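Side-chain contacts in 2-polyprenyl-6-methoxyphenol hydroxylase-like FAD-dependent oxidoreductase (Streptomyces sp. NRRL 11266, PDB 6UI5), which binds flavin-adenine dinucleotide and is probably an FAD-dependent oxidoreductase of the aromatic-ring hydroxylase type: residues Phe82-Gly87 / Lys367-Asn372; Asp155-Ile160 / His263-Thr268; Ile160-Lys163 / Asp168-Gly171. All coordinates share one frame; numbering follows the deposited sequence.

Contact 1. Residues Phe82-Gly87 / Lys367-Asn372; sequences FEKVQG and KFDEVN
Lys-84 and Asp-369 meet in a single salt bridge, with Lys-84 NZ 3.5 Å from Asp-369 OD2. The carboxylate is engaged through this one oxygen, and the aliphatic part of the lysine takes part as well: Lys-84 CD passes 4.0 Å from the same OD2. The lysine chain does not run out straight but folds at chi2 (-109°) and again at chi3 (73°), which curls its end round to the acid. Lys-84 closes the short 3-10 segment 82-84, whereas Asp-369 begins helix 369-379, directly after the N-cap position held by Phe-368. One turn further on, Asn-372 ND2 gives a nearly straight hydrogen bond of 2.9 Å to Phe-368 O, the donor standing above the carbonyl plane, while Asn-372 N reaches that oxygen from the opposite face. Asn-372 OD1 in turn accepts from Ala-81 N, so the asparagine ties the helix start to the chain just ahead of the 3-10 segment. Phe-82 and Val-85 pack on Ala-376 of the same helix. Since both charged residues are exposed and their separation is long, the pair is probably a modest electrostatic link at the surface, with solvent competing for both charges.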
loop_
_atom_site.group_PDB
_atom_site.type_symbol
_atom_site.label_atom_id
_atom_site.label_comp_id
_atom_site.label_asym_id
_atom_site.label_seq_id
_atom_site.Cartn_x
_atom_site.Cartn_y
_atom_site.Cartn_z
ATOM N N PHE A 82 -9.677 -0.291 13.984
ATOM C CA PHE A 82 -11.096 -0.211 13.669
ATOM C C PHE A 82 -11.808 0.848 14.504
ATOM O O PHE A 82 -12.859 1.343 14.084
ATOM C CB PHE A 82 -11.748 -1.588 13.856
ATOM C CG PHE A 82 -13.219 -1.637 13.480
ATOM C CD1 PHE A 82 -13.617 -1.624 12.147
ATOM C CD2 PHE A 82 -14.200 -1.706 14.461
ATOM C CE1 PHE A 82 -14.980 -1.678 11.806
ATOM C CE2 PHE A 82 -15.560 -1.768 14.123
ATOM C CZ PHE A 82 -15.946 -1.753 12.802
ATOM N N GLU A 83 -11.254 1.209 15.665
ATOM C CA GLU A 83 -11.809 2.266 16.509
ATOM C C GLU A 83 -11.846 3.628 15.816
ATOM O O GLU A 83 -12.506 4.543 16.320
ATOM C CB GLU A 83 -10.996 2.367 17.810
ATOM C CG GLU A 83 -9.520 2.749 17.620
ATOM C CD GLU A 83 -8.596 1.545 17.440
ATOM O OE1 GLU A 83 -9.094 0.391 17.403
ATOM O OE2 GLU A 83 -7.366 1.752 17.333
ATOM N N LYS A 84 -11.151 3.790 14.693
ATOM C CA LYS A 84 -11.159 5.031 13.931
ATOM C C LYS A 84 -12.305 5.094 12.926
ATOM O O LYS A 84 -12.500 6.125 12.283
ATOM C CB LYS A 84 -9.809 5.215 13.212
ATOM C CG LYS A 84 -8.577 5.133 14.130
ATOM C CD LYS A 84 -7.887 6.484 14.337
ATOM C CE LYS A 84 -8.686 7.436 15.242
ATOM N NZ LYS A 84 -8.138 8.839 15.224
ATOM N N VAL A 85 -13.073 4.030 12.779
ATOM C CA VAL A 85 -14.200 4.026 11.851
ATOM C C VAL A 85 -15.356 4.791 12.484
ATOM O O VAL A 85 -15.576 4.724 13.697
ATOM C CB VAL A 85 -14.585 2.575 11.482
ATOM C CG1 VAL A 85 -15.835 2.523 10.606
ATOM C CG2 VAL A 85 -13.423 1.899 10.773
ATOM N N GLN A 86 -16.091 5.532 11.661
ATOM C CA GLN A 86 -17.124 6.433 12.157
ATOM C C GLN A 86 -18.198 5.691 12.953
ATOM O O GLN A 86 -18.576 4.565 12.624
ATOM C CB GLN A 86 -17.752 7.177 10.971
ATOM C CG GLN A 86 -19.111 7.797 11.222
ATOM C CD GLN A 86 -19.027 9.269 11.586
ATOM O OE1 GLN A 86 -17.962 9.782 11.956
ATOM N NE2 GLN A 86 -20.154 9.960 11.476
ATOM N N GLY A 87 -18.683 6.338 14.014
ATOM C CA GLY A 87 -19.898 5.948 14.699
ATOM C C GLY A 87 -19.712 4.703 15.526
ATOM O O GLY A 87 -18.631 4.117 15.539
ATOM N N LYS A 367 0.348 3.314 9.679
ATOM C CA LYS A 367 0.498 4.397 10.640
ATOM C C LYS A 367 -0.443 5.550 10.348
ATOM O O LYS A 367 -0.571 6.437 11.189
ATOM C CB LYS A 367 1.945 4.903 10.668
ATOM C CG LYS A 367 2.910 3.938 11.356
ATOM C CD LYS A 367 4.362 4.203 10.984
ATOM C CE LYS A 367 5.288 3.197 11.657
ATOM N NZ LYS A 367 6.725 3.569 11.556
ATOM N N PHE A 368 -1.113 5.542 9.195
ATOM C CA PHE A 368 -1.988 6.621 8.752
ATOM C C PHE A 368 -3.454 6.310 9.036
ATOM O O PHE A 368 -3.918 5.186 8.827
ATOM C CB PHE A 368 -1.829 6.875 7.253
ATOM C CG PHE A 368 -0.413 7.086 6.814
ATOM C CD1 PHE A 368 0.470 7.846 7.586
ATOM C CD2 PHE A 368 0.041 6.524 5.622
ATOM C CE1 PHE A 368 1.790 8.043 7.175
ATOM C CE2 PHE A 368 1.354 6.709 5.197
ATOM C CZ PHE A 368 2.236 7.468 5.976
ATOM N N ASP A 369 -4.194 7.335 9.461
ATOM C CA ASP A 369 -5.595 7.143 9.814
ATOM C C ASP A 369 -6.453 6.842 8.585
ATOM O O ASP A 369 -7.319 5.958 8.628
ATOM C CB ASP A 369 -6.115 8.380 10.550
ATOM C CG ASP A 369 -5.409 8.619 11.878
ATOM O OD1 ASP A 369 -4.418 7.905 12.177
ATOM O OD2 ASP A 369 -5.850 9.529 12.617
ATOM N N GLU A 370 -6.253 7.577 7.487
ATOM C CA GLU A 370 -7.101 7.362 6.317
ATOM C C GLU A 370 -6.935 5.963 5.756
ATOM O O GLU A 370 -7.884 5.414 5.193
ATOM C CB GLU A 370 -6.812 8.392 5.221
ATOM C CG GLU A 370 -7.608 9.706 5.389
ATOM C CD GLU A 370 -7.386 10.719 4.261
ATOM O OE1 GLU A 370 -8.394 11.191 3.691
ATOM O OE2 GLU A 370 -6.219 11.053 3.956
ATOM N N VAL A 371 -5.738 5.374 5.872
ATOM C CA VAL A 371 -5.578 4.024 5.350
ATOM C C VAL A 371 -6.307 3.035 6.245
ATOM O O VAL A 371 -7.089 2.202 5.760
ATOM C CB VAL A 371 -4.093 3.663 5.188
ATOM C CG1 VAL A 371 -3.960 2.176 4.827
ATOM C CG2 VAL A 371 -3.432 4.558 4.108
ATOM N N ASN A 372 -6.107 3.147 7.570
ATOM C CA ASN A 372 -6.776 2.251 8.513
ATOM C C ASN A 372 -8.282 2.290 8.319
ATOM O O ASN A 372 -8.938 1.242 8.233
ATOM C CB ASN A 372 -6.424 2.620 9.950
ATOM C CG ASN A 372 -5.162 1.935 10.429
ATOM O OD1 ASN A 372 -5.193 0.819 10.973
ATOM N ND2 ASN A 372 -4.033 2.598 10.220
#

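Contact 2. Residues Asp155-Ile160 / His263-Thr268. With FAD (flavin-adenine dinucleotide), chain C.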
loop_
_atom_site.group_PDB
_atom_site.type_symbol
_atom_site.label_atom_id
_atom_site.label_comp_id
_atom_site.label_asym_id
_atom_site.label_seq_id
_atom_site.Cartn_x
_atom_site.Cartn_y
_atom_site.Cartn_z
ATOM N N ASP A 155 -25.734 -18.595 -8.770
ATOM C CA ASP A 155 -25.407 -20.018 -8.777
ATOM C C ASP A 155 -23.926 -20.300 -8.564
ATOM O O ASP A 155 -23.448 -21.359 -8.979
ATOM C CB ASP A 155 -25.873 -20.663 -10.083
ATOM C CG ASP A 155 -25.607 -19.783 -11.291
ATOM O OD1 ASP A 155 -25.501 -18.531 -11.114
ATOM O OD2 ASP A 155 -25.519 -20.354 -12.410
ATOM N N GLY A 156 -23.186 -19.377 -7.946
ATOM C CA GLY A 156 -21.856 -19.686 -7.456
ATOM C C GLY A 156 -20.767 -19.438 -8.470
ATOM O O GLY A 156 -20.990 -18.979 -9.591
ATOM N N ARG A 157 -19.545 -19.773 -8.059
ATOM C CA ARG A 157 -18.388 -19.503 -8.898
ATOM C C ARG A 157 -18.536 -20.092 -10.303
ATOM O O ARG A 157 -18.146 -19.463 -11.288
ATOM C CB ARG A 157 -17.121 -20.042 -8.230
ATOM C CG ARG A 157 -15.875 -19.740 -9.014
ATOM C CD ARG A 157 -14.930 -20.915 -9.006
ATOM N NE ARG A 157 -14.223 -21.024 -7.744
ATOM C CZ ARG A 157 -13.181 -21.815 -7.542
ATOM N NH1 ARG A 157 -12.715 -22.564 -8.530
ATOM N NH2 ARG A 157 -12.604 -21.844 -6.351
ATOM N N GLU A 158 -19.073 -21.293 -10.438
ATOM C CA GLU A 158 -19.182 -21.870 -11.780
ATOM C C GLU A 158 -20.578 -21.637 -12.353
ATOM O O GLU A 158 -21.285 -22.549 -12.766
ATOM C CB GLU A 158 -18.816 -23.343 -11.757
ATOM C CG GLU A 158 -17.345 -23.593 -12.116
ATOM C CD GLU A 158 -16.414 -23.426 -10.934
ATOM O OE1 GLU A 158 -16.895 -23.436 -9.774
ATOM O OE2 GLU A 158 -15.198 -23.280 -11.175
ATOM N N SER A 159 -20.945 -20.362 -12.396
ATOM C CA SER A 159 -22.306 -19.962 -12.723
ATOM C C SER A 159 -22.630 -20.288 -14.176
ATOM O O SER A 159 -22.012 -19.740 -15.093
ATOM C CB SER A 159 -22.477 -18.468 -12.461
ATOM O OG SER A 159 -23.718 -17.991 -12.954
ATOM N N ILE A 160 -23.593 -21.185 -14.389
ATOM C CA ILE A 160 -24.118 -21.385 -15.735
ATOM C C ILE A 160 -24.711 -20.082 -16.263
ATOM O O ILE A 160 -24.548 -19.740 -17.442
ATOM C CB ILE A 160 -25.154 -22.528 -15.756
ATOM C CG1 ILE A 160 -24.481 -23.906 -15.607
ATOM C CG2 ILE A 160 -25.982 -22.474 -17.037
ATOM C CD1 ILE A 160 -24.333 -24.406 -14.163
ATOM N N HIS A 263 -12.047 -30.799 -1.130
ATOM C CA HIS A 263 -10.971 -30.081 -1.802
ATOM C C HIS A 263 -11.470 -28.719 -2.288
ATOM O O HIS A 263 -12.601 -28.591 -2.775
ATOM C CB HIS A 263 -10.444 -30.889 -2.975
ATOM C CG HIS A 263 -9.808 -32.175 -2.553
ATOM N ND1 HIS A 263 -8.768 -32.214 -1.644
ATOM C CD2 HIS A 263 -10.091 -33.463 -2.871
ATOM C CE1 HIS A 263 -8.436 -33.475 -1.427
ATOM N NE2 HIS A 263 -9.218 -34.249 -2.163
ATOM N N TYR A 264 -10.640 -27.685 -2.140
ATOM C CA TYR A 264 -10.941 -26.379 -2.726
ATOM C C TYR A 264 -9.667 -25.791 -3.319
ATOM O O TYR A 264 -8.570 -25.990 -2.788
ATOM C CB TYR A 264 -11.552 -25.422 -1.692
ATOM C CG TYR A 264 -10.528 -24.774 -0.776
ATOM C CD1 TYR A 264 -9.867 -23.607 -1.155
ATOM C CD2 TYR A 264 -10.219 -25.329 0.461
ATOM C CE1 TYR A 264 -8.924 -23.023 -0.340
ATOM C CE2 TYR A 264 -9.279 -24.737 1.296
ATOM C CZ TYR A 264 -8.631 -23.585 0.883
ATOM O OH TYR A 264 -7.683 -22.975 1.683
ATOM N N SER A 265 -9.814 -25.062 -4.430
ATOM C CA SER A 265 -8.739 -24.216 -4.931
ATOM C C SER A 265 -9.307 -22.804 -5.021
ATOM O O SER A 265 -10.521 -22.619 -5.061
ATOM C CB SER A 265 -8.166 -24.682 -6.324
ATOM O OG SER A 265 -9.180 -24.860 -7.303
ATOM N N ILE A 266 -8.438 -21.799 -5.021
ATOM C CA ILE A 266 -8.882 -20.400 -5.002
ATOM C C ILE A 266 -8.365 -19.712 -6.242
ATOM O O ILE A 266 -7.151 -19.695 -6.483
ATOM C CB ILE A 266 -8.401 -19.649 -3.754
ATOM C CG1 ILE A 266 -9.189 -20.099 -2.534
ATOM C CG2 ILE A 266 -8.526 -18.113 -3.966
ATOM C CD1 ILE A 266 -10.687 -19.809 -2.648
ATOM N N VAL A 267 -9.270 -19.100 -6.999
ATOM C CA VAL A 267 -8.896 -18.087 -7.977
ATOM C C VAL A 267 -9.610 -16.792 -7.620
ATOM O O VAL A 267 -10.528 -16.774 -6.807
ATOM C CB VAL A 267 -9.232 -18.501 -9.412
ATOM C CG1 VAL A 267 -8.233 -19.581 -9.898
ATOM C CG2 VAL A 267 -10.671 -18.965 -9.465
ATOM N N THR A 268 -9.193 -15.709 -8.280
ATOM C CA THR A 268 -9.678 -14.352 -8.025
ATOM C C THR A 268 -10.302 -13.795 -9.298
ATOM O O THR A 268 -9.599 -13.561 -10.287
ATOM C CB THR A 268 -8.535 -13.457 -7.578
ATOM O OG1 THR A 268 -7.865 -14.058 -6.467
ATOM C CG2 THR A 268 -9.075 -12.084 -7.176
HETATM P PA FAD C . -22.726 -20.432 -3.272
HETATM O O1A FAD C . -22.519 -20.453 -1.774
HETATM O O2A FAD C . -21.575 -21.178 -3.927
HETATM O O5B FAD C . -24.244 -20.965 -3.672
HETATM C C5B FAD C . -24.575 -21.199 -5.032
HETATM C C4B FAD C . -25.766 -22.212 -5.079
HETATM O O4B FAD C . -26.249 -22.384 -6.285
HETATM C C3B FAD C . -25.280 -23.613 -4.639
HETATM O O3B FAD C . -26.241 -24.175 -3.855
HETATM C C2B FAD C . -25.135 -24.390 -5.962
HETATM O O2B FAD C . -25.138 -25.841 -5.641
HETATM C C1B FAD C . -26.209 -24.004 -6.595
HETATM N N9A FAD C . -26.176 -24.104 -8.041
HETATM C C8A FAD C . -25.104 -23.927 -8.845
HETATM N N7A FAD C . -25.521 -24.036 -10.124
HETATM C C5A FAD C . -26.857 -24.258 -10.106
HETATM C C6A FAD C . -27.794 -24.442 -11.116
HETATM N N6A FAD C . -27.841 -24.499 -12.570
HETATM N N1A FAD C . -29.079 -24.657 -10.820
HETATM C C2A FAD C . -29.482 -24.685 -9.530
HETATM N N3A FAD C . -28.565 -24.490 -8.540
HETATM C C4A FAD C . -27.261 -24.281 -8.824
HETATM N N1 FAD C . -17.340 -17.048 3.564
HETATM C C2 FAD C . -17.134 -16.198 4.772
HETATM O O2 FAD C . -17.819 -15.254 4.993
HETATM N N3 FAD C . -16.041 -16.557 5.721
HETATM C C4 FAD C . -15.205 -17.727 5.447
HETATM O O4 FAD C . -14.330 -18.039 6.182
HETATM C C4X FAD C . -15.442 -18.562 4.213
HETATM N N5 FAD C . -14.578 -19.699 3.996
HETATM C C5X FAD C . -14.777 -20.531 2.784
HETATM C C6 FAD C . -13.932 -21.625 2.582
HETATM C C7 FAD C . -14.099 -22.427 1.459
HETATM C C7M FAD C . -13.046 -23.526 1.506
HETATM C C8 FAD C . -15.107 -22.162 0.520
HETATM C C8M FAD C . -15.217 -23.105 -0.686
HETATM C C9 FAD C . -15.959 -21.061 0.719
HETATM C C9A FAD C . -15.801 -20.228 1.852
HETATM N N10 FAD C . -16.699 -19.032 2.077
HETATM C C10 FAD C . -16.501 -18.223 3.276
HETATM C "C1'" FAD C . -17.782 -18.764 1.109
HETATM C "C2'" FAD C . -17.853 -17.397 0.406
HETATM O "O2'" FAD C . -18.432 -16.434 1.205
HETATM C "C3'" FAD C . -18.788 -17.474 -0.799
HETATM O "O3'" FAD C . -18.592 -16.309 -1.536
HETATM C "C4'" FAD C . -20.295 -17.531 -0.475
HETATM O "O4'" FAD C . -20.676 -18.628 0.306
HETATM C "C5'" FAD C . -20.953 -17.687 -1.851
HETATM O "O5'" FAD C . -22.311 -17.351 -1.803
HETATM P P FAD C . -23.267 -17.548 -3.136
HETATM O O1P FAD C . -24.696 -17.742 -2.686
HETATM O O2P FAD C . -23.127 -16.449 -4.172
HETATM O O3P FAD C . -22.669 -18.896 -3.884
#
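The loop after strand 150-153, part of the FAD pocket in the FAD-binding domain, meets the long strand 257-271 through Arg-157. Its NH2 donates a short hydrogen bond of 2.6 Å to the backbone oxygen Ser-265 O, bent to 139° at the hydrogen. The acceptor lies at the edge of the guanidinium, almost in its plane, whereas the nitrogen is tilted 28° from the carbonyl plane. Val-267 CG2 sits over the centre of one guanidinium face, 4.2 Å from Arg-157 NH1, so a single side chain is held by a polar edge and a methyl-covered face. Arg-157 places CG opposite its own amide N (chi1 -177°), and bends at chi2 and chi3 then turn the group onto the strand. Glu-158 OE2 and Asp-233 are long, weak ionic partners of Arg-157 NH1; Asp-233 also accepts from Ser-265 OG.

Both segments touch the cofactor. Asp-155 CB packs 3.4 Å from FAD N7A of the adenine, and Gly-156 passes close to the pyrophosphate, with Gly-156 N 3.7 Å from FAD C5B. At the far end of the molecule the flavin methyl FAD C7M rests on a face of the Tyr-264 ring, toward its rim and 3.5 Å from Tyr-264 CD2. Ser-159 OG gives a 2.6 Å hydrogen bond to Asp-155 OD1, on the syn side but well out of the carboxylate plane, and caps Arg-162 N, which links the adenine-side loop to the next helix.

Strand 257-271 is bonded through Tyr-264 and Ile-266 to strand 176-185 of the antiparallel sheet, while the loop leads from the parallel sheet into helix 160-164; the arginine thus joins the loop that follows the parallel sheet to a strand of the antiparallel one.

Contact 3. Residues Ile160-Lys163 / Asp168-Gly171; sequences IVRK and DYVG
Four residues separate helix 160-164 from the short strand 169-170; the chain turns between them, and the strand runs roughly at right angles to the helix, with Arg-162 and Tyr-169 each directing CB toward the other segment. The two side chains meet at about a right angle in a cation-pi contact. Arg-162 CZ lies 3.5 Å from the centroid of the Tyr-169 ring and 18° off its normal, over the face but displaced somewhat toward the rim of the aromatic system. The guanidinium does not lie flat on the ring: the two planes are 44° apart. Arg-162 CZ is nearest to Tyr-169 CD2, at 3.4 Å, and Arg-162 NH2 stands 3.4 Å from Tyr-169 CE2. NH1 is modelled improbably close to the ring, so its exact position is doubtful.

The arginine chain is extended through chi1 and chi2, then turns at chi3 (65°), which swings the guanidinium across the tyrosine. On the other partner, chi1 carries the ring toward the helix, with CG anti to the backbone N, and chi2 sets how its face is turned. Arg-162 is largely buried; its NH2 also comes up to Arg-157 O, but that contact is weak and its modelled geometry doubtful. The electron-rich ring probably helps to offset the positive charge in this poorly solvated place.

At the start of helix 160-164, Asp-155 OD2 is bonded to Val-161 N, which ties the first turn to the loop before it. Strand 169-170 pairs antiparallel with strand 257-271, where Val-170 bonds to Asn-270, and Val-170 also packs on Arg-356 of the second subunit.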
loop_
_atom_site.group_PDB
_atom_site.type_symbol
_atom_site.label_atom_id
_atom_site.label_comp_id
_atom_site.label_asym_id
_atom_site.label_seq_id
_atom_site.Cartn_x
_atom_site.Cartn_y
_atom_site.Cartn_z
ATOM N N ILE A 160 -23.593 -21.185 -14.389
ATOM C CA ILE A 160 -24.118 -21.385 -15.735
ATOM C C ILE A 160 -24.711 -20.082 -16.263
ATOM O O ILE A 160 -24.548 -19.740 -17.442
ATOM C CB ILE A 160 -25.154 -22.528 -15.756
ATOM C CG1 ILE A 160 -24.481 -23.906 -15.607
ATOM C CG2 ILE A 160 -25.982 -22.474 -17.037
ATOM C CD1 ILE A 160 -24.333 -24.406 -14.163
ATOM N N VAL A 161 -25.412 -19.331 -15.406
ATOM C CA VAL A 161 -26.062 -18.105 -15.871
ATOM C C VAL A 161 -25.033 -17.138 -16.431
ATOM O O VAL A 161 -25.205 -16.567 -17.515
ATOM C CB VAL A 161 -26.887 -17.441 -14.753
ATOM C CG1 VAL A 161 -27.512 -16.156 -15.293
ATOM C CG2 VAL A 161 -27.993 -18.365 -14.234
ATOM N N ARG A 162 -23.945 -16.934 -15.706
ATOM C CA ARG A 162 -22.934 -16.029 -16.215
ATOM C C ARG A 162 -22.396 -16.493 -17.568
ATOM O O ARG A 162 -22.337 -15.728 -18.541
ATOM C CB ARG A 162 -21.811 -15.939 -15.211
ATOM C CG ARG A 162 -20.662 -15.305 -15.834
ATOM C CD ARG A 162 -19.604 -15.364 -14.909
ATOM N NE ARG A 162 -19.279 -16.746 -14.723
ATOM C CZ ARG A 162 -18.569 -17.079 -13.670
ATOM N NH1 ARG A 162 -18.312 -16.112 -12.779
ATOM N NH2 ARG A 162 -18.182 -18.321 -13.413
ATOM N N LYS A 163 -21.963 -17.748 -17.631
ATOM C CA LYS A 163 -21.291 -18.229 -18.831
ATOM C C LYS A 163 -22.207 -18.160 -20.050
ATOM O O LYS A 163 -21.820 -17.629 -21.098
ATOM C CB LYS A 163 -20.774 -19.645 -18.589
ATOM C CG LYS A 163 -19.741 -19.756 -17.460
ATOM C CD LYS A 163 -19.483 -21.227 -17.112
ATOM C CE LYS A 163 -18.603 -21.390 -15.872
ATOM N NZ LYS A 163 -17.279 -20.734 -16.023
ATOM N N ASP A 168 -17.593 -11.933 -19.454
ATOM C CA ASP A 168 -16.238 -12.380 -19.173
ATOM C C ASP A 168 -15.939 -12.248 -17.678
ATOM O O ASP A 168 -16.402 -11.313 -17.016
ATOM C CB ASP A 168 -15.257 -11.573 -20.031
ATOM C CG ASP A 168 -15.496 -11.760 -21.543
ATOM O OD1 ASP A 168 -16.404 -11.100 -22.100
ATOM O OD2 ASP A 168 -14.765 -12.554 -22.178
ATOM N N TYR A 169 -15.171 -13.210 -17.143
ATOM C CA TYR A 169 -14.880 -13.357 -15.707
ATOM C C TYR A 169 -13.418 -12.987 -15.476
ATOM O O TYR A 169 -12.517 -13.814 -15.655
ATOM C CB TYR A 169 -15.173 -14.788 -15.261
ATOM C CG TYR A 169 -15.457 -15.049 -13.783
ATOM C CD1 TYR A 169 -15.964 -14.042 -12.930
ATOM C CD2 TYR A 169 -15.291 -16.333 -13.269
ATOM C CE1 TYR A 169 -16.268 -14.327 -11.579
ATOM C CE2 TYR A 169 -15.587 -16.649 -11.944
ATOM C CZ TYR A 169 -16.061 -15.667 -11.110
ATOM O OH TYR A 169 -16.324 -16.081 -9.846
ATOM N N VAL A 170 -13.192 -11.746 -15.068
ATOM C CA VAL A 170 -11.885 -11.108 -15.169
ATOM C C VAL A 170 -11.081 -11.348 -13.897
ATOM O O VAL A 170 -11.584 -11.119 -12.789
ATOM C CB VAL A 170 -12.059 -9.602 -15.414
ATOM C CG1 VAL A 170 -10.697 -8.904 -15.359
ATOM C CG2 VAL A 170 -12.796 -9.368 -16.737
ATOM N N GLY A 171 -9.825 -11.754 -14.048
ATOM C CA GLY A 171 -8.915 -11.793 -12.919
ATOM C C GLY A 171 -7.675 -12.623 -13.191
ATOM O O GLY A 171 -7.481 -13.165 -14.277
#

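Contacts 2 and 3 form one continuous region: their centres are 10 Å apart, they share Ile-160, and strands 257-271 and 169-170 are neighbours in the same sheet. Arg-157 joins them, since its guanidinium serves contact 2 while its CG packs 3.8 Å from Tyr-169 OH of contact 3. Contact 2 borders FAD directly at the adenine and flavin ends; contact 3 stands behind it, with the Tyr-169 side chain about 9 Å from the cofactor, although Ile-160 touches it. Contact 1 is remote, its centre 33 Å from that of contact 2 and 35 Å from that of contact 3, although both lie, in sequence, between its two segments. Contacts 1 and 3 each reach the second subunit.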